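Local coordinates for protein 11S globulin subunit beta (Cucurbita maxima, PDB 2E9Q) that stores nitrogen and carbon in the pumpkin seed as a bicupin 11S globulin, a nutrient reservoir that assembles into hexamers, at residues A411-S415 against Q416-L420; E435-R438 against L439-Q443. One frame throughout, in Å; residues are numbered along the deposited sequence.

Contact 1: residues A411-S415 against Q416-L420; sequences AGRVS and QMRML
Ser415 caps the short helix 416-419, and the side chain of Arg418 folds back from that helix over the loop that leads into it, just beyond strand 407-409 of the C-terminal cupin domain. At the N-cap, Ser415 OG lies between its own backbone N and carbonyl carbon (chi1 62°), a rotation that turns it to the first turn of the helix. There it accepts a weak capping bond from Arg418 N at 3.4 Å and appears to donate to Gly412 O, an oxygen whose place in the model is less sure, which would let one hydroxyl bridge helix start and loop. Met419 N donates to Ser415 O at 3.1 Å, an i to i+4 bond.

Arg418 CB starts toward the loop. With CG beside the backbone N (chi1 -64°), that atom lies against Ser415 OG, and the bend at chi2 (-100°) then sends the extended remainder past the carbonyls of Gly412 and Arg413. Gly412 O meets the guanidinium at its edge, near its plane, where NE offers a weak, bent bond of doubtful length. The firmer polar partner of the guanidinium is Gln443 O, bonded to NH2. Gly412 itself has backbone angles that would jam a side chain against the preceding carbonyl. Over one face of the Arg418 guanidinium, displaced toward its rim, sits Arg413 CA, which comes within 3.7 Å of Arg418 CZ.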
loop_
_atom_site.group_PDB
_atom_site.type_symbol
_atom_site.label_atom_id
_atom_site.label_comp_id
_atom_site.label_asym_id
_atom_site.label_seq_id
_atom_site.Cartn_x
_atom_site.Cartn_y
_atom_site.Cartn_z
ATOM N N ALA A 411 32.054 -2.556 -1.478
ATOM C CA ALA A 411 33.359 -2.905 -2.040
ATOM C C ALA A 411 33.380 -4.363 -2.509
ATOM O O ALA A 411 32.616 -5.187 -2.011
ATOM C CB ALA A 411 34.444 -2.677 -1.005
ATOM N N GLY A 412 34.256 -4.681 -3.462
ATOM C CA GLY A 412 34.340 -6.047 -3.965
ATOM C C GLY A 412 34.277 -6.081 -5.476
ATOM O O GLY A 412 34.331 -5.026 -6.102
ATOM N N ARG A 413 34.154 -7.272 -6.069
ATOM C CA ARG A 413 34.094 -7.384 -7.532
ATOM C C ARG A 413 32.925 -6.651 -8.178
ATOM O O ARG A 413 33.111 -5.961 -9.182
ATOM C CB ARG A 413 34.073 -8.852 -7.969
ATOM C CG ARG A 413 35.444 -9.517 -7.980
ATOM C CD ARG A 413 35.504 -10.651 -9.002
ATOM N NE ARG A 413 34.564 -11.734 -8.711
ATOM C CZ ARG A 413 34.679 -12.573 -7.687
ATOM N NH1 ARG A 413 35.693 -12.459 -6.844
ATOM N NH2 ARG A 413 33.780 -13.532 -7.508
ATOM N N VAL A 414 31.721 -6.822 -7.638
ATOM C CA VAL A 414 30.554 -6.122 -8.181
ATOM C C VAL A 414 30.073 -5.199 -7.073
ATOM O O VAL A 414 29.337 -5.615 -6.175
ATOM C CB VAL A 414 29.404 -7.102 -8.595
ATOM C CG1 VAL A 414 29.816 -7.909 -9.818
ATOM C CG2 VAL A 414 29.066 -8.044 -7.451
ATOM N N SER A 415 30.490 -3.941 -7.134
ATOM C CA SER A 415 30.118 -3.000 -6.095
ATOM C C SER A 415 29.936 -1.573 -6.584
ATOM O O SER A 415 30.203 -1.249 -7.739
ATOM C CB SER A 415 31.168 -3.027 -4.980
ATOM O OG SER A 415 32.432 -2.636 -5.480
ATOM N N GLN A 416 29.467 -0.724 -5.677
ATOM C CA GLN A 416 29.243 0.674 -5.985
ATOM C C GLN A 416 30.580 1.332 -6.291
ATOM O O GLN A 416 30.693 2.140 -7.206
ATOM C CB GLN A 416 28.578 1.368 -4.790
ATOM C CG GLN A 416 27.280 2.099 -5.127
ATOM C CD GLN A 416 26.157 1.164 -5.559
ATOM O OE1 GLN A 416 25.103 1.617 -6.007
ATOM N NE2 GLN A 416 26.373 -0.141 -5.422
ATOM N N MET A 417 31.596 0.970 -5.525
ATOM C CA MET A 417 32.920 1.541 -5.705
ATOM C C MET A 417 33.451 1.190 -7.105
ATOM O O MET A 417 34.027 2.035 -7.794
ATOM C CB MET A 417 33.872 1.031 -4.620
ATOM C CG MET A 417 34.648 2.134 -3.895
ATOM S SD MET A 417 33.672 3.157 -2.750
ATOM C CE MET A 417 33.208 4.528 -3.798
ATOM N N ARG A 418 33.236 -0.055 -7.525
ATOM C CA ARG A 418 33.685 -0.526 -8.833
ATOM C C ARG A 418 33.004 0.216 -9.973
ATOM O O ARG A 418 33.622 0.498 -10.997
ATOM C CB ARG A 418 33.405 -2.024 -8.972
ATOM C CG ARG A 418 34.179 -2.904 -8.004
ATOM C CD ARG A 418 35.380 -3.534 -8.680
ATOM N NE ARG A 418 36.115 -4.424 -7.787
ATOM C CZ ARG A 418 37.088 -5.240 -8.183
ATOM N NH1 ARG A 418 37.444 -5.283 -9.459
ATOM N NH2 ARG A 418 37.699 -6.018 -7.304
ATOM N N MET A 419 31.728 0.536 -9.795
ATOM C CA MET A 419 30.967 1.241 -10.822
ATOM C C MET A 419 31.436 2.675 -11.066
ATOM O O MET A 419 31.256 3.223 -12.150
ATOM C CB MET A 419 29.486 1.283 -10.437
ATOM C CG MET A 419 28.761 -0.045 -10.532
ATOM S SD MET A 419 28.237 -0.414 -12.230
ATOM C CE MET A 419 26.607 0.364 -12.249
ATOM N N LEU A 420 32.026 3.289 -10.053
ATOM C CA LEU A 420 32.450 4.675 -10.173
ATOM C C LEU A 420 33.781 4.883 -10.866
ATOM O O LEU A 420 34.762 4.217 -10.557
ATOM C CB LEU A 420 32.498 5.317 -8.784
ATOM C CG LEU A 420 31.153 5.412 -8.046
ATOM C CD1 LEU A 420 31.378 5.540 -6.544
ATOM C CD2 LEU A 420 30.373 6.579 -8.588
#

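Contact 2: residues E435-R438 against L439-Q443; sequences EAQR and LKYGQ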
loop_
_atom_site.group_PDB
_atom_site.type_symbol
_atom_site.label_atom_id
_atom_site.label_comp_id
_atom_site.label_asym_id
_atom_site.label_seq_id
_atom_site.Cartn_x
_atom_site.Cartn_y
_atom_site.Cartn_z
ATOM N N GLU A 435 45.702 5.809 -5.779
ATOM C CA GLU A 435 45.041 5.415 -4.540
ATOM C C GLU A 435 43.603 5.023 -4.859
ATOM O O GLU A 435 43.068 4.063 -4.308
ATOM C CB GLU A 435 45.049 6.582 -3.551
ATOM C CG GLU A 435 46.375 7.331 -3.464
ATOM C CD GLU A 435 46.308 8.505 -2.502
ATOM O OE1 GLU A 435 46.203 8.265 -1.278
ATOM O OE2 GLU A 435 46.346 9.668 -2.972
ATOM N N ALA A 436 42.981 5.778 -5.755
ATOM C CA ALA A 436 41.610 5.493 -6.150
ATOM C C ALA A 436 41.568 4.103 -6.773
ATOM O O ALA A 436 40.586 3.374 -6.635
ATOM C CB ALA A 436 41.125 6.536 -7.152
ATOM N N GLN A 437 42.653 3.739 -7.453
ATOM C CA GLN A 437 42.743 2.440 -8.098
ATOM C C GLN A 437 42.836 1.368 -7.032
ATOM O O GLN A 437 42.147 0.354 -7.102
ATOM C CB GLN A 437 43.976 2.375 -8.996
ATOM C CG GLN A 437 43.890 1.297 -10.053
ATOM C CD GLN A 437 45.137 1.221 -10.900
ATOM O OE1 GLN A 437 45.105 0.729 -12.026
ATOM N NE2 GLN A 437 46.249 1.696 -10.358
ATOM N N ARG A 438 43.689 1.602 -6.041
ATOM C CA ARG A 438 43.862 0.653 -4.945
ATOM C C ARG A 438 42.566 0.534 -4.144
ATOM O O ARG A 438 42.236 -0.525 -3.613
ATOM C CB ARG A 438 45.015 1.110 -4.037
ATOM C CG ARG A 438 45.105 0.376 -2.694
ATOM C CD ARG A 438 46.564 0.130 -2.269
ATOM N NE ARG A 438 47.339 1.353 -2.044
ATOM C CZ ARG A 438 47.281 2.095 -0.940
ATOM N NH1 ARG A 438 46.485 1.747 0.064
ATOM N NH2 ARG A 438 48.029 3.191 -0.838
ATOM N N LEU A 439 41.825 1.630 -4.080
ATOM C CA LEU A 439 40.576 1.656 -3.337
ATOM C C LEU A 439 39.500 0.795 -4.004
ATOM O O LEU A 439 38.905 -0.069 -3.354
ATOM C CB LEU A 439 40.092 3.105 -3.210
ATOM C CG LEU A 439 38.938 3.442 -2.261
ATOM C CD1 LEU A 439 37.629 2.910 -2.811
ATOM C CD2 LEU A 439 39.238 2.866 -0.884
ATOM N N LYS A 440 39.260 1.017 -5.298
ATOM C CA LYS A 440 38.225 0.262 -6.008
ATOM C C LYS A 440 38.578 -1.130 -6.512
ATOM O O LYS A 440 37.676 -1.919 -6.794
ATOM C CB LYS A 440 37.660 1.077 -7.177
ATOM C CG LYS A 440 38.571 1.214 -8.367
ATOM C CD LYS A 440 37.911 2.017 -9.497
ATOM C CE LYS A 440 36.770 1.272 -10.169
ATOM N NZ LYS A 440 36.294 2.001 -11.394
ATOM N N TYR A 441 39.862 -1.453 -6.630
ATOM C CA TYR A 441 40.239 -2.789 -7.109
ATOM C C TYR A 441 40.986 -3.594 -6.060
ATOM O O TYR A 441 41.459 -4.699 -6.340
ATOM C CB TYR A 441 41.105 -2.690 -8.364
ATOM C CG TYR A 441 40.447 -1.961 -9.508
ATOM C CD1 TYR A 441 39.245 -2.409 -10.045
ATOM C CD2 TYR A 441 41.023 -0.817 -10.048
ATOM C CE1 TYR A 441 38.628 -1.729 -11.100
ATOM C CE2 TYR A 441 40.418 -0.130 -11.098
ATOM C CZ TYR A 441 39.222 -0.592 -11.617
ATOM O OH TYR A 441 38.615 0.089 -12.644
ATOM N N GLY A 442 41.086 -3.037 -4.855
ATOM C CA GLY A 442 41.787 -3.706 -3.775
ATOM C C GLY A 442 41.131 -4.994 -3.320
ATOM O O GLY A 442 41.798 -6.012 -3.173
ATOM N N GLN A 443 39.825 -4.957 -3.082
ATOM C CA GLN A 443 39.103 -6.151 -2.647
ATOM C C GLN A 443 38.635 -6.920 -3.877
ATOM O O GLN A 443 37.910 -6.382 -4.726
ATOM C CB GLN A 443 37.887 -5.776 -1.797
ATOM C CG GLN A 443 37.165 -6.981 -1.217
ATOM C CD GLN A 443 37.920 -7.594 -0.061
ATOM O OE1 GLN A 443 37.651 -8.723 0.348
ATOM N NE2 GLN A 443 38.867 -6.842 0.485
#
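Gln437 and Tyr441 meet one turn apart near the C-terminal end of helix 433-441, where three successive i to i+4 backbone bonds satisfy the carbonyls of Glu435, Ala436 and Gln437. Leu439 N donates to Glu435 O at 2.7 Å and Lys440 N to Ala436 O at 3.0 Å, the latter nearly straight at 168°. Tyr441 N reaches Gln437 O at 3.0 Å, and CD2 of the same tyrosine rests 3.4 Å from that oxygen.

The Gln437 side chain runs out extended, its CG at the ring edge and in the ring plane, 3.6 Å from Tyr441 CD2; amide and ring planes stand 69° apart. Lys440 CG covers one ring face, over its centre, 3.5 Å above the plane. The polar ends of Lys440, Tyr441 and Glu435 pair beyond these two turns: Lys440 NZ is held by the carbonyls of Arg418 and Leu420 and forms a salt bridge with Asp123 of the second subunit, whose carboxylate also binds Tyr441 OH. A phenylalanine in place of Tyr441 would probably keep the ring against Gln437 CG but leave that aspartate without its hydroxyl partner. Glu435 OE2 is taken by Ser432 OG.

Ala436 and Lys440 pack on helix 422-429, while Leu439 and Tyr441 touch helix 416-419, so helix 433-441 packs against both, and also against the second subunit, where Leu439 meets Phe222.

Following the chain from the N terminus, contact 1 comes first, turning the loop after strand 407-409 into helix 416-419; helix 422-429 then intervenes before contact 2 links successive turns near the C-terminal end of helix 433-441. Neither contact closes a long loop. Both are local and lie in series, neither enclosing nor crossing the other, yet their centres are only about 10 Å apart because the chain doubles back. They join through polar links from Arg418 and Lys440 and through Met417 CG packed on Leu439 CD1. The helices inserted between strands 407-409 and 448-449 are thus tied together, and both contacts touch the second subunit.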